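Local coordinates for protein cytosolic acyl coenzyme A thioester hydrolase (Mus musculus, PDB 2V1O) that hydrolyses long-chain fatty acyl-CoAs, palmitoyl-CoA above all, to free fatty acids and coenzyme A, this chain being the N-terminal of its two hotdog domains, at residues E135-K138 with R139-Q143; Y76-K79 with H80-E83; L128-E131 with Q132-G136; I22-M25 with I26-G30; I33-R36 with H37-Q41. All blocks are in the same frame, centred on the assembly; numbering follows the deposited sequence.

Contact 1 of 5, residues E135-K138 with R139-Q143; sequences EGRK and RYEAQ. With COA (coenzyme A), chain G.
R137 and E141, one helical turn apart on helix 130-146, form a long and therefore weak salt bridge, R137 NE lying 3.7 Å from E141 OE2. The two side chains extend alongside each other, with the guanidinium and carboxylate planes 27° apart. Much of the touching is done by the aliphatic part of the arginine: its CD is 3.4 Å from the same OE2, because the chain folds back at chi2 (-138°) and chi3 (46°).

A water joins E135 to R139. It donates to E135 OE1 at 2.6 Å and accepts from R139 NH1 at 2.8 Å. The guanidinium of R139 lies with one face over the backbone, its NH2 3.4 Å from G136 CA, and its NE is engaged by E83 in a salt bridge.

Backbone bonds of the i to i+4 kind carry the helix through the segment, among them Y140 N to G136 O at 2.9 Å and E141 N to R137 O.

Toward the ligand, Y140 OH donates a hydrogen bond to O7A of the coenzyme A 3'-phosphate, very short in the model at 2.5 Å, this oxygen lying at the ring edge, in its plane. S78, K144 and R147 are also bonded to the coenzyme. The chemistry implies a division of labour: pairs within the helix are loose or water-mediated, R139 ties the helix to E83 of the sheet, and Y140 turns to the phosphate.

Contact 2 of 5, residues Y76-K79 with H80-E83; sequences YTSK and HSVE. With COA (coenzyme A), chain G.
The turn of the beta hairpin formed by strands 67-77 and 82-91 holds this contact, and it cradles the 3'-phosphate of coenzyme A. The strands are antiparallel: Y76 and E83 make a hydrogen-bonded pair, E83 N donating to Y76 O at 2.8 Å, and T77 and V82 the adjacent non-hydrogen-bonded pair. Nearer the turn, S78 N gives a second bond of 2.9 Å to S81 O.

Phosphate oxygen O9A is gripped twice. S78 OG donates to it at 2.6 Å, while H80 N reaches the same oxygen at 2.9 Å, with 159° at the hydrogen. The hydroxyl of S78 is placed for this by its chi1 of 67°, which sets OG between the backbone N and the carbonyl carbon; S81 OG lies 2.6 Å from S78 OG. K79 and H80 run alongside each other, and K79 CG rests over one face of the imidazole in a CH-pi contact, 3.6 Å from the ring centroid.

On the face carrying Y76 and E83, the glutamate carboxylate comes within 3.5 Å of the tyrosine, E83 OE1 to Y76 CB. T75 OG1 holds OE1, and R139 is the second partner. Y140 OH of helix 130-146 joins S78 and H80 at another oxygen of the same phosphate. The arrangement is a two-stranded antiparallel hairpin whose turn supplies a backbone N-H and a serine hydroxyl to the phosphate, at the nucleotide end of the coenzyme A pocket of a hotdog domain.

Contact 3 of 5, residues L128-E131 with Q132-G136; sequences LRQE and QEEEG
Q132 stretches its side chain back to R129, its CD lying over one face of the guanidinium, toward the rim. The amide is steeply inclined to that group, the planes 52° apart, and Q132 NE2 lies 3.5 Å from R129 NH1. With its CG beside the backbone N (chi1 -67°) and the chain extended beyond, the glutamine brings its OE1 to the backbone that leads into the helix. There R129 N donates to Q132 OE1 at 3.2 Å, from above the carbonyl plane, as in one half of a capping box, while L128 N adds a weak bond to the same oxygen. The box is not complete: Q132 N bonds to R129 O at 3.1 Å, a backbone i to i+3 bond of the first turn.

Q130 and E134 are themselves one turn apart, with Q130 NE2 2.8 Å from E134 OE2. E131 and E135 bring like charges together, with E131 OE2 just 3.3 Å from E135 OE2, an approach that would be expected to cost energy unless a proton or surrounding solvent eases it. Ordinary helical bonds, E134 N to Q130 O and E135 N to E131 O, run beneath.

The contact lies on the surface, where the loop through Y127 enters helix 130-146; Y127 packs against Q132 and E133, and farther along Y76 of strand 67-77 meets the backbone of E133 and G136.

Contact 4 of 5, residues I22-M25 with I26-G30; sequences ILKM and IEEAG
E28 OE2 receives K24 NZ in a 2.9 Å salt bridge, one turn along helix 19-38. The ammonium approaches from above the carboxylate plane, 38° out of it. The lysine reaches the acid by bending: CG lies opposite the backbone N (chi1 -177°), and the chain then turns at chi3 and chi4 to bring NZ over toward E28. The glutamate stays extended along the helix, its CG 3.2 Å from K24 O and its OE1 3.4 Å from M25 CA.

On another side of the helix the contact is apolar. I26 sends its CD1 back against I22, meeting the CG2 branch at 3.8 Å, and the same methyl lies more loosely by L23 CD2 at 4.4 Å. I26 also packs on strands 82-91 and 98-112, and M25 and A29 on strand 67-77. I22 touches a bound coenzyme A and belongs to its pocket.

The backbone supplies the regular bonds, such as I26 N to I22 O at 2.9 Å and A29 N to M25 O at 3.1 Å. The carboxylate of E27 leads away from residues 22-25, to Y108 OH and to G20 N of the second subunit, whose L23 packs against L23 here. The chemistry implies a largely buried helix with three sides: I22, M25, I26 and A29 on the sheet, L23 and E27 on the second subunit, and a partly exposed side where K24 and E28 probably offset each other's charge.

Contact 5 of 5, residues I33-R36 with H37-Q41; sequences ISTR and HCNSQ
T35 O is the polar centre of this helix end, taking two bonds from N39. The amide ND2 donates at 2.9 Å and the backbone N39 N at 3.2 Å, the two coming from opposite faces of the carbonyl plane. The T35 and N39 side chains extend alongside each other, with T35 CG2 3.6 Å from N39 ND2. The asparagine amide is further held by C46 O on strand 46-57.

Backbone bonding loosens over the same residues. C38 N to S34 O (2.9 Å) is still a normal helical bond, but N39 N divides its hydrogen between T35 O and R36 O, reaching the latter at 3.3 Å with an angle of 136°. H37 O then accepts from both S40 N and S40 OG, the hydroxyl at 2.7 Å; the chi1 of S40 (72°) turns OG back to H37 O, which it meets close to the carbonyl plane.

Packing contacts join the end of the helix to the sheet: C38 and S34 lie against V82, H37 against T77. An ionic contact between subunits is made by R36, in a salt bridge with E91 of the third subunit. This is a helix C-terminus with carbonyls met by both backbone and side-chain donors of N39 and S40, closing the central helix of the hotdog fold.

In the fold
Contact 4 is the buried one, contacts 2 and 5 are partly buried, and contacts 1 and 3 lie on the surface. Contacts 4 and 5 belong to the central helix 19-38, the first apolar toward the sheet, the second a polar helix end; each also meets another subunit. Contacts 1 and 3 share helix 130-146 and are ruled by charged and amide side chains. Contact 2 lies between these helices: its hairpin packs T77 and V82 on contact 5, and bears Y76 and E83 toward contact 1, to which an ion pair joins it. Contacts 1 and 2 together hold the coenzyme A 3'-phosphate.

Contact 1 of 5, residues E135-K138 with R139-Q143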
# COMPACT_ATOMS: atom_id res chain seq x y z
N GLU A 135 18.53 36.39 -2.74
CA GLU A 135 19.02 35.17 -2.09
C GLU A 135 18.69 33.92 -2.90
O GLU A 135 19.53 33.03 -3.06
CB GLU A 135 18.48 35.05 -0.67
CG GLU A 135 19.12 36.03 0.33
CD GLU A 135 18.31 36.18 1.61
OE1 GLU A 135 17.24 35.55 1.74
OE2 GLU A 135 18.76 36.94 2.50
N GLY A 136 17.45 33.86 -3.41
CA GLY A 136 17.02 32.79 -4.29
C GLY A 136 17.78 32.76 -5.60
O GLY A 136 18.15 31.68 -6.08
N ARG A 137 18.04 33.94 -6.16
CA ARG A 137 18.75 34.05 -7.42
C ARG A 137 20.18 33.50 -7.27
O ARG A 137 20.68 32.82 -8.16
CB ARG A 137 18.75 35.50 -7.90
CG ARG A 137 19.42 35.74 -9.24
CD ARG A 137 20.25 37.01 -9.17
NE ARG A 137 21.03 37.02 -7.93
CZ ARG A 137 21.02 38.00 -7.02
NH1 ARG A 137 20.30 39.10 -7.20
NH2 ARG A 137 21.77 37.87 -5.93
N LYS A 138 20.80 33.78 -6.13
CA LYS A 138 22.14 33.27 -5.81
C LYS A 138 22.17 31.74 -5.72
O LYS A 138 23.12 31.10 -6.19
CB LYS A 138 22.63 33.89 -4.49
CG LYS A 138 24.11 33.70 -4.23
CD LYS A 138 24.52 34.32 -2.91
CE LYS A 138 25.87 33.81 -2.44
NZ LYS A 138 27.00 34.35 -3.25
N ARG A 139 21.15 31.15 -5.11
CA ARG A 139 21.05 29.69 -5.01
C ARG A 139 20.81 29.06 -6.38
O ARG A 139 21.41 28.04 -6.71
CB ARG A 139 19.96 29.27 -4.02
CG ARG A 139 20.20 29.74 -2.59
CD ARG A 139 19.21 29.12 -1.60
NE ARG A 139 17.83 29.53 -1.86
CZ ARG A 139 17.23 30.61 -1.35
NH1 ARG A 139 17.89 31.43 -0.53
NH2 ARG A 139 15.97 30.87 -1.66
N TYR A 140 19.95 29.70 -7.18
CA TYR A 140 19.69 29.30 -8.57
C TYR A 140 20.98 29.28 -9.39
O TYR A 140 21.29 28.28 -10.04
CB TYR A 140 18.69 30.28 -9.20
CG TYR A 140 18.61 30.19 -10.71
CD1 TYR A 140 18.15 29.03 -11.33
CD2 TYR A 140 18.97 31.27 -11.52
CE1 TYR A 140 18.06 28.94 -12.72
CE2 TYR A 140 18.89 31.19 -12.91
CZ TYR A 140 18.43 30.02 -13.50
OH TYR A 140 18.32 29.92 -14.87
N GLU A 141 21.72 30.38 -9.35
CA GLU A 141 23.00 30.49 -10.03
C GLU A 141 24.01 29.43 -9.57
O GLU A 141 24.74 28.88 -10.39
CB GLU A 141 23.57 31.90 -9.83
CG GLU A 141 22.78 32.99 -10.56
CD GLU A 141 23.08 34.39 -10.07
OE1 GLU A 141 23.70 34.55 -8.99
OE2 GLU A 141 22.70 35.35 -10.76
N ALA A 142 24.03 29.14 -8.27
CA ALA A 142 24.94 28.13 -7.71
C ALA A 142 24.71 26.74 -8.33
O ALA A 142 25.66 26.10 -8.82
CB ALA A 142 24.79 28.07 -6.19
N GLN A 143 23.46 26.28 -8.33
CA GLN A 143 23.13 24.97 -8.89
C GLN A 143 23.26 24.93 -10.42
O GLN A 143 23.72 23.94 -10.98
CB GLN A 143 21.77 24.44 -8.38
CG GLN A 143 20.56 25.38 -8.56
CD GLN A 143 19.78 25.16 -9.85
OE1 GLN A 143 18.67 25.65 -10.01
NE2 GLN A 143 20.35 24.41 -10.78
N1A COA G . 18.28 20.96 -11.17
C2A COA G . 17.72 22.22 -11.23
N3A COA G . 17.31 22.72 -12.44
C4A COA G . 17.44 21.96 -13.56
C5A COA G . 18.00 20.69 -13.52
C6A COA G . 18.42 20.18 -12.30
N6A COA G . 18.98 18.98 -12.22
N7A COA G . 18.00 20.19 -14.79
C8A COA G . 17.47 21.11 -15.61
N9A COA G . 17.12 22.21 -14.86
C1B COA G . 16.37 23.39 -15.29
C2B COA G . 17.24 24.35 -16.10
O2B COA G . 18.05 25.13 -15.26
C3B COA G . 16.17 25.11 -16.86
O3B COA G . 15.65 26.19 -16.11
P3B COA G . 16.07 27.72 -16.42
O7A COA G . 17.50 27.87 -16.03
O8A COA G . 15.89 27.98 -17.89
O9A COA G . 15.19 28.63 -15.59
C4B COA G . 15.06 24.09 -17.05
O4B COA G . 15.32 23.02 -16.15
C5B COA G . 14.96 23.56 -18.47
O5B COA G . 16.23 23.17 -18.95
P1A COA G . 16.32 22.40 -20.36
O1A COA G . 15.35 23.02 -21.32
O2A COA G . 17.76 22.44 -20.82
O3A COA G . 15.86 20.89 -20.07
P2A COA G . 16.84 19.69 -19.64
O4A COA G . 17.96 20.16 -18.74
O5A COA G . 17.35 18.93 -20.85
O6A COA G . 15.83 18.74 -18.85
CBP COA G . 14.46 18.02 -17.01
CCP COA G . 15.36 19.13 -17.57
CDP COA G . 14.20 18.30 -15.52
CEP COA G . 13.13 18.11 -17.77
CAP COA G . 15.15 16.67 -17.22
OAP COA G . 16.41 16.63 -16.57
C9P COA G . 14.31 15.50 -16.75
O9P COA G . 13.23 15.08 -17.52
N8P COA G . 14.66 14.93 -15.61
C7P COA G . 13.83 13.93 -14.96
C6P COA G . 12.67 14.56 -14.20
C5P COA G . 11.87 13.47 -13.51
O5P COA G . 11.17 12.71 -14.20
N4P COA G . 11.98 13.40 -12.19
C3P COA G . 11.68 12.19 -11.42
C2P COA G . 12.60 11.00 -11.75
S1P COA G . 12.01 9.59 -10.79
O HOH W 1 16.43 33.12 1.24

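Contact 2 of 5, residues Y76-K79 with H80-E83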
# COMPACT_ATOMS: atom_id res chain seq x y z
N TYR A 76 11.85 30.58 -4.66
CA TYR A 76 12.39 31.20 -5.87
C TYR A 76 11.78 30.60 -7.13
O TYR A 76 11.39 29.43 -7.15
CB TYR A 76 13.93 31.06 -5.92
CG TYR A 76 14.57 31.86 -7.04
CD1 TYR A 76 14.67 33.25 -6.95
CD2 TYR A 76 15.03 31.23 -8.19
CE1 TYR A 76 15.23 33.99 -7.98
CE2 TYR A 76 15.60 31.97 -9.23
CZ TYR A 76 15.70 33.34 -9.11
OH TYR A 76 16.24 34.08 -10.13
N THR A 77 11.68 31.43 -8.17
CA THR A 77 11.39 30.93 -9.51
C THR A 77 12.36 31.52 -10.53
O THR A 77 12.66 32.73 -10.50
CB THR A 77 9.92 31.19 -9.96
OG1 THR A 77 9.66 32.60 -10.03
CG2 THR A 77 8.90 30.51 -9.03
N SER A 78 12.88 30.67 -11.41
CA SER A 78 13.67 31.10 -12.55
C SER A 78 12.75 31.05 -13.78
O SER A 78 11.53 30.89 -13.62
CB SER A 78 14.90 30.20 -12.74
OG SER A 78 14.52 28.88 -13.11
N LYS A 79 13.31 31.19 -14.98
CA LYS A 79 12.49 31.18 -16.19
C LYS A 79 11.70 29.87 -16.34
O LYS A 79 10.52 29.90 -16.70
CB LYS A 79 13.32 31.46 -17.44
CG LYS A 79 12.45 31.63 -18.70
CD LYS A 79 13.21 32.19 -19.89
CE LYS A 79 12.31 32.22 -21.11
NZ LYS A 79 12.97 32.88 -22.28
N HIS A 80 12.35 28.74 -16.05
CA HIS A 80 11.77 27.41 -16.25
C HIS A 80 11.87 26.48 -15.05
O HIS A 80 11.73 25.26 -15.19
CB HIS A 80 12.41 26.72 -17.46
CG HIS A 80 12.43 27.55 -18.70
ND1 HIS A 80 11.32 27.73 -19.50
CD2 HIS A 80 13.43 28.25 -19.28
CE1 HIS A 80 11.64 28.50 -20.52
NE2 HIS A 80 12.91 28.83 -20.42
N SER A 81 12.10 27.03 -13.85
CA SER A 81 12.23 26.17 -12.67
C SER A 81 11.71 26.83 -11.38
O SER A 81 11.58 28.06 -11.30
CB SER A 81 13.67 25.65 -12.50
OG SER A 81 14.51 26.57 -11.82
N VAL A 82 11.43 25.98 -10.39
CA VAL A 82 10.83 26.39 -9.12
C VAL A 82 11.68 25.83 -7.98
O VAL A 82 11.95 24.63 -7.94
CB VAL A 82 9.39 25.83 -8.96
CG1 VAL A 82 8.74 26.26 -7.61
CG2 VAL A 82 8.51 26.22 -10.15
N GLU A 83 12.08 26.70 -7.05
CA GLU A 83 12.76 26.25 -5.84
C GLU A 83 11.75 26.16 -4.71
O GLU A 83 10.98 27.10 -4.47
CB GLU A 83 13.90 27.21 -5.47
CG GLU A 83 14.75 26.72 -4.31
CD GLU A 83 15.58 27.83 -3.68
OE1 GLU A 83 15.01 28.90 -3.38
OE2 GLU A 83 16.80 27.63 -3.50
N1A COA G . 18.28 20.96 -11.17
C2A COA G . 17.72 22.22 -11.23
N3A COA G . 17.31 22.72 -12.44
C4A COA G . 17.44 21.96 -13.56
C5A COA G . 18.00 20.69 -13.52
C6A COA G . 18.42 20.18 -12.30
N6A COA G . 18.98 18.98 -12.22
N7A COA G . 18.00 20.19 -14.79
C8A COA G . 17.47 21.11 -15.61
N9A COA G . 17.12 22.21 -14.86
C1B COA G . 16.37 23.39 -15.29
C2B COA G . 17.24 24.35 -16.10
O2B COA G . 18.05 25.13 -15.26
C3B COA G . 16.17 25.11 -16.86
O3B COA G . 15.65 26.19 -16.11
P3B COA G . 16.07 27.72 -16.42
O7A COA G . 17.50 27.87 -16.03
O8A COA G . 15.89 27.98 -17.89
O9A COA G . 15.19 28.63 -15.59
C4B COA G . 15.06 24.09 -17.05
O4B COA G . 15.32 23.02 -16.15
C5B COA G . 14.96 23.56 -18.47
O5B COA G . 16.23 23.17 -18.95
P1A COA G . 16.32 22.40 -20.36
O1A COA G . 15.35 23.02 -21.32
O2A COA G . 17.76 22.44 -20.82
O3A COA G . 15.86 20.89 -20.07
P2A COA G . 16.84 19.69 -19.64
O4A COA G . 17.96 20.16 -18.74
O5A COA G . 17.35 18.93 -20.85
O6A COA G . 15.83 18.74 -18.85
CBP COA G . 14.46 18.02 -17.01
CCP COA G . 15.36 19.13 -17.57
CDP COA G . 14.20 18.30 -15.52
CEP COA G . 13.13 18.11 -17.77
CAP COA G . 15.15 16.67 -17.22
OAP COA G . 16.41 16.63 -16.57
C9P COA G . 14.31 15.50 -16.75
O9P COA G . 13.23 15.08 -17.52
N8P COA G . 14.66 14.93 -15.61
C7P COA G . 13.83 13.93 -14.96
C6P COA G . 12.67 14.56 -14.20
C5P COA G . 11.87 13.47 -13.51
O5P COA G . 11.17 12.71 -14.20
N4P COA G . 11.98 13.40 -12.19
C3P COA G . 11.68 12.19 -11.42
C2P COA G . 12.60 11.00 -11.75
S1P COA G . 12.01 9.59 -10.79

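Contact 3 of 5, residues L128-E131 with Q132-G136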
# COMPACT_ATOMS: atom_id res chain seq x y z
N LEU A 128 8.08 39.43 -0.75
CA LEU A 128 7.80 40.50 0.21
C LEU A 128 8.94 41.52 0.24
O LEU A 128 8.71 42.72 0.39
CB LEU A 128 7.58 39.92 1.62
CG LEU A 128 6.43 38.96 1.96
CD1 LEU A 128 5.13 39.31 1.24
CD2 LEU A 128 6.82 37.50 1.70
N ARG A 129 10.17 41.04 0.08
CA ARG A 129 11.36 41.89 0.06
C ARG A 129 12.28 41.49 -1.09
O ARG A 129 12.36 40.31 -1.45
CB ARG A 129 12.11 41.79 1.40
CG ARG A 129 11.29 42.20 2.62
CD ARG A 129 12.09 42.11 3.92
NE ARG A 129 12.87 40.88 4.01
CZ ARG A 129 12.39 39.69 4.36
NH1 ARG A 129 11.10 39.54 4.66
NH2 ARG A 129 13.19 38.63 4.40
N GLN A 130 12.97 42.48 -1.67
CA GLN A 130 13.91 42.24 -2.77
C GLN A 130 15.00 41.25 -2.37
O GLN A 130 15.46 40.46 -3.19
CB GLN A 130 14.54 43.54 -3.26
CG GLN A 130 15.37 43.38 -4.54
CD GLN A 130 16.21 44.59 -4.88
OE1 GLN A 130 15.86 45.38 -5.76
NE2 GLN A 130 17.33 44.76 -4.18
N GLU A 131 15.39 41.32 -1.09
CA GLU A 131 16.41 40.44 -0.49
C GLU A 131 16.09 38.95 -0.67
O GLU A 131 17.00 38.13 -0.85
CB GLU A 131 16.52 40.78 1.00
CG GLU A 131 17.68 40.16 1.75
CD GLU A 131 17.62 40.45 3.24
OE1 GLU A 131 17.86 41.61 3.64
OE2 GLU A 131 17.33 39.52 4.02
N GLN A 132 14.81 38.61 -0.62
CA GLN A 132 14.36 37.23 -0.84
C GLN A 132 14.64 36.77 -2.27
O GLN A 132 15.08 35.64 -2.50
CB GLN A 132 12.88 37.09 -0.50
CG GLN A 132 12.56 37.29 0.98
CD GLN A 132 11.07 37.34 1.27
OE1 GLN A 132 10.29 37.85 0.45
NE2 GLN A 132 10.67 36.84 2.43
N GLU A 133 14.40 37.66 -3.23
CA GLU A 133 14.66 37.35 -4.63
C GLU A 133 16.16 37.21 -4.90
O GLU A 133 16.59 36.28 -5.59
CB GLU A 133 14.05 38.39 -5.57
CG GLU A 133 14.12 37.95 -7.03
CD GLU A 133 13.43 38.89 -7.99
OE1 GLU A 133 13.08 40.02 -7.58
OE2 GLU A 133 13.24 38.49 -9.16
N GLU A 134 16.95 38.13 -4.33
CA GLU A 134 18.40 38.11 -4.45
C GLU A 134 19.01 36.82 -3.91
O GLU A 134 19.88 36.23 -4.54
CB GLU A 134 19.03 39.32 -3.75
CG GLU A 134 18.64 40.66 -4.35
CD GLU A 134 19.21 41.83 -3.58
OE1 GLU A 134 19.49 41.70 -2.37
OE2 GLU A 134 19.39 42.90 -4.21
N GLU A 135 18.53 36.39 -2.74
CA GLU A 135 19.02 35.17 -2.09
C GLU A 135 18.69 33.92 -2.90
O GLU A 135 19.53 33.03 -3.06
CB GLU A 135 18.48 35.05 -0.67
CG GLU A 135 19.12 36.03 0.33
CD GLU A 135 18.31 36.18 1.61
OE1 GLU A 135 17.24 35.55 1.74
OE2 GLU A 135 18.76 36.94 2.50
N GLY A 136 17.45 33.86 -3.41
CA GLY A 136 17.02 32.79 -4.29
C GLY A 136 17.78 32.76 -5.60
O GLY A 136 18.15 31.68 -6.08

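Contact 4 of 5, residues I22-M25 with I26-G30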
# COMPACT_ATOMS: atom_id res chain seq x y z
N ILE A 22 10.24 9.70 4.90
CA ILE A 22 10.24 11.16 5.01
C ILE A 22 10.60 11.82 3.67
O ILE A 22 9.98 12.82 3.28
CB ILE A 22 11.16 11.62 6.17
CG1 ILE A 22 10.70 11.00 7.51
CG2 ILE A 22 11.22 13.17 6.26
CD1 ILE A 22 9.25 11.32 7.94
N LEU A 23 11.58 11.27 2.97
CA LEU A 23 11.94 11.78 1.64
C LEU A 23 10.73 11.77 0.71
O LEU A 23 10.48 12.74 -0.03
CB LEU A 23 13.10 10.98 1.04
CG LEU A 23 14.48 11.24 1.65
CD1 LEU A 23 15.49 10.24 1.11
CD2 LEU A 23 14.96 12.67 1.41
N LYS A 24 9.98 10.67 0.74
CA LYS A 24 8.76 10.56 -0.04
C LYS A 24 7.74 11.67 0.31
O LYS A 24 7.18 12.31 -0.59
CB LYS A 24 8.14 9.17 0.12
CG LYS A 24 6.91 8.96 -0.73
CD LYS A 24 6.64 7.47 -0.95
CE LYS A 24 5.16 7.13 -0.84
NZ LYS A 24 4.32 7.72 -1.93
N MET A 25 7.53 11.92 1.60
CA MET A 25 6.57 12.94 2.04
C MET A 25 7.04 14.34 1.63
O MET A 25 6.24 15.18 1.23
CB MET A 25 6.39 12.91 3.56
CG MET A 25 5.72 11.65 4.14
SD MET A 25 5.28 11.92 5.88
CE MET A 25 6.75 12.77 6.43
N ILE A 26 8.34 14.57 1.74
CA ILE A 26 8.94 15.84 1.33
C ILE A 26 8.62 16.12 -0.14
O ILE A 26 8.17 17.21 -0.49
CB ILE A 26 10.48 15.84 1.56
CG1 ILE A 26 10.79 15.89 3.07
CG2 ILE A 26 11.13 17.05 0.87
CD1 ILE A 26 12.22 15.46 3.40
N GLU A 27 8.82 15.11 -1.00
CA GLU A 27 8.64 15.29 -2.44
C GLU A 27 7.17 15.47 -2.80
O GLU A 27 6.84 16.25 -3.68
CB GLU A 27 9.28 14.15 -3.23
CG GLU A 27 9.62 14.49 -4.68
CD GLU A 27 8.44 14.33 -5.62
OE1 GLU A 27 7.84 13.23 -5.66
OE2 GLU A 27 8.09 15.30 -6.34
N GLU A 28 6.29 14.77 -2.08
CA GLU A 28 4.84 14.93 -2.24
C GLU A 28 4.41 16.39 -2.01
O GLU A 28 3.65 16.95 -2.81
CB GLU A 28 4.08 13.95 -1.33
CG GLU A 28 4.25 12.49 -1.75
CD GLU A 28 3.72 11.47 -0.74
OE1 GLU A 28 3.73 11.75 0.49
OE2 GLU A 28 3.33 10.37 -1.18
N ALA A 29 4.92 17.00 -0.93
CA ALA A 29 4.65 18.41 -0.65
C ALA A 29 5.20 19.30 -1.75
O ALA A 29 4.51 20.20 -2.22
CB ALA A 29 5.20 18.82 0.72
N GLY A 30 6.44 19.02 -2.18
CA GLY A 30 7.05 19.77 -3.28
C GLY A 30 6.26 19.68 -4.57
O GLY A 30 6.08 20.69 -5.28

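Contact 5 of 5, residues I33-R36 with H37-Q41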
# COMPACT_ATOMS: atom_id res chain seq x y z
N ILE A 33 2.89 21.85 -4.44
CA ILE A 33 3.05 23.31 -4.41
C ILE A 33 3.58 23.83 -5.76
O ILE A 33 3.13 24.87 -6.26
CB ILE A 33 3.91 23.77 -3.18
CG1 ILE A 33 3.63 25.24 -2.83
CG2 ILE A 33 5.41 23.46 -3.38
CD1 ILE A 33 4.12 25.66 -1.43
N SER A 34 4.48 23.07 -6.37
CA SER A 34 5.10 23.50 -7.63
C SER A 34 4.12 23.35 -8.81
O SER A 34 4.02 24.26 -9.64
CB SER A 34 6.42 22.74 -7.86
OG SER A 34 6.20 21.34 -7.90
N THR A 35 3.40 22.24 -8.87
CA THR A 35 2.38 22.04 -9.92
C THR A 35 1.30 23.12 -9.86
O THR A 35 0.97 23.72 -10.88
CB THR A 35 1.76 20.62 -9.85
OG1 THR A 35 2.78 19.65 -10.15
CG2 THR A 35 0.61 20.48 -10.85
N ARG A 36 0.76 23.39 -8.66
CA ARG A 36 -0.24 24.44 -8.50
C ARG A 36 0.29 25.78 -9.02
O ARG A 36 -0.36 26.47 -9.81
CB ARG A 36 -0.64 24.59 -7.03
CG ARG A 36 -1.79 25.59 -6.83
CD ARG A 36 -1.90 26.05 -5.39
NE ARG A 36 -2.34 25.00 -4.48
CZ ARG A 36 -1.57 24.38 -3.59
NH1 ARG A 36 -0.28 24.68 -3.49
NH2 ARG A 36 -2.09 23.44 -2.80
N HIS A 37 1.51 26.12 -8.59
CA HIS A 37 2.10 27.36 -9.02
C HIS A 37 2.30 27.45 -10.53
O HIS A 37 2.03 28.50 -11.14
CB HIS A 37 3.42 27.64 -8.34
CG HIS A 37 4.03 28.91 -8.79
ND1 HIS A 37 5.05 28.96 -9.72
CD2 HIS A 37 3.67 30.20 -8.56
CE1 HIS A 37 5.33 30.22 -9.99
NE2 HIS A 37 4.51 30.99 -9.30
N CYS A 38 2.78 26.37 -11.14
CA CYS A 38 3.08 26.37 -12.57
C CYS A 38 1.84 26.46 -13.47
O CYS A 38 1.95 26.80 -14.66
CB CYS A 38 3.98 25.19 -12.93
SG CYS A 38 5.65 25.41 -12.30
N ASN A 39 0.68 26.16 -12.89
CA ASN A 39 -0.61 26.32 -13.57
C ASN A 39 -1.42 27.56 -13.12
O ASN A 39 -2.55 27.77 -13.58
CB ASN A 39 -1.45 25.05 -13.37
CG ASN A 39 -0.86 23.86 -14.10
OD1 ASN A 39 -0.95 23.76 -15.33
ND2 ASN A 39 -0.25 22.96 -13.36
N SER A 40 -0.81 28.37 -12.26
CA SER A 40 -1.53 29.46 -11.56
C SER A 40 -1.90 30.64 -12.47
O SER A 40 -2.70 31.51 -12.08
CB SER A 40 -0.71 29.95 -10.36
OG SER A 40 0.43 30.70 -10.79
N GLN A 41 -1.33 30.70 -13.66
CA GLN A 41 -1.69 31.76 -14.60
C GLN A 41 -2.39 31.20 -15.83
O GLN A 41 -2.54 31.89 -16.85
CB GLN A 41 -0.47 32.61 -14.96
CG GLN A 41 0.09 33.40 -13.76
CD GLN A 41 -0.92 34.38 -13.15
OE1 GLN A 41 -1.15 34.38 -11.94
NE2 GLN A 41 -1.53 35.21 -13.99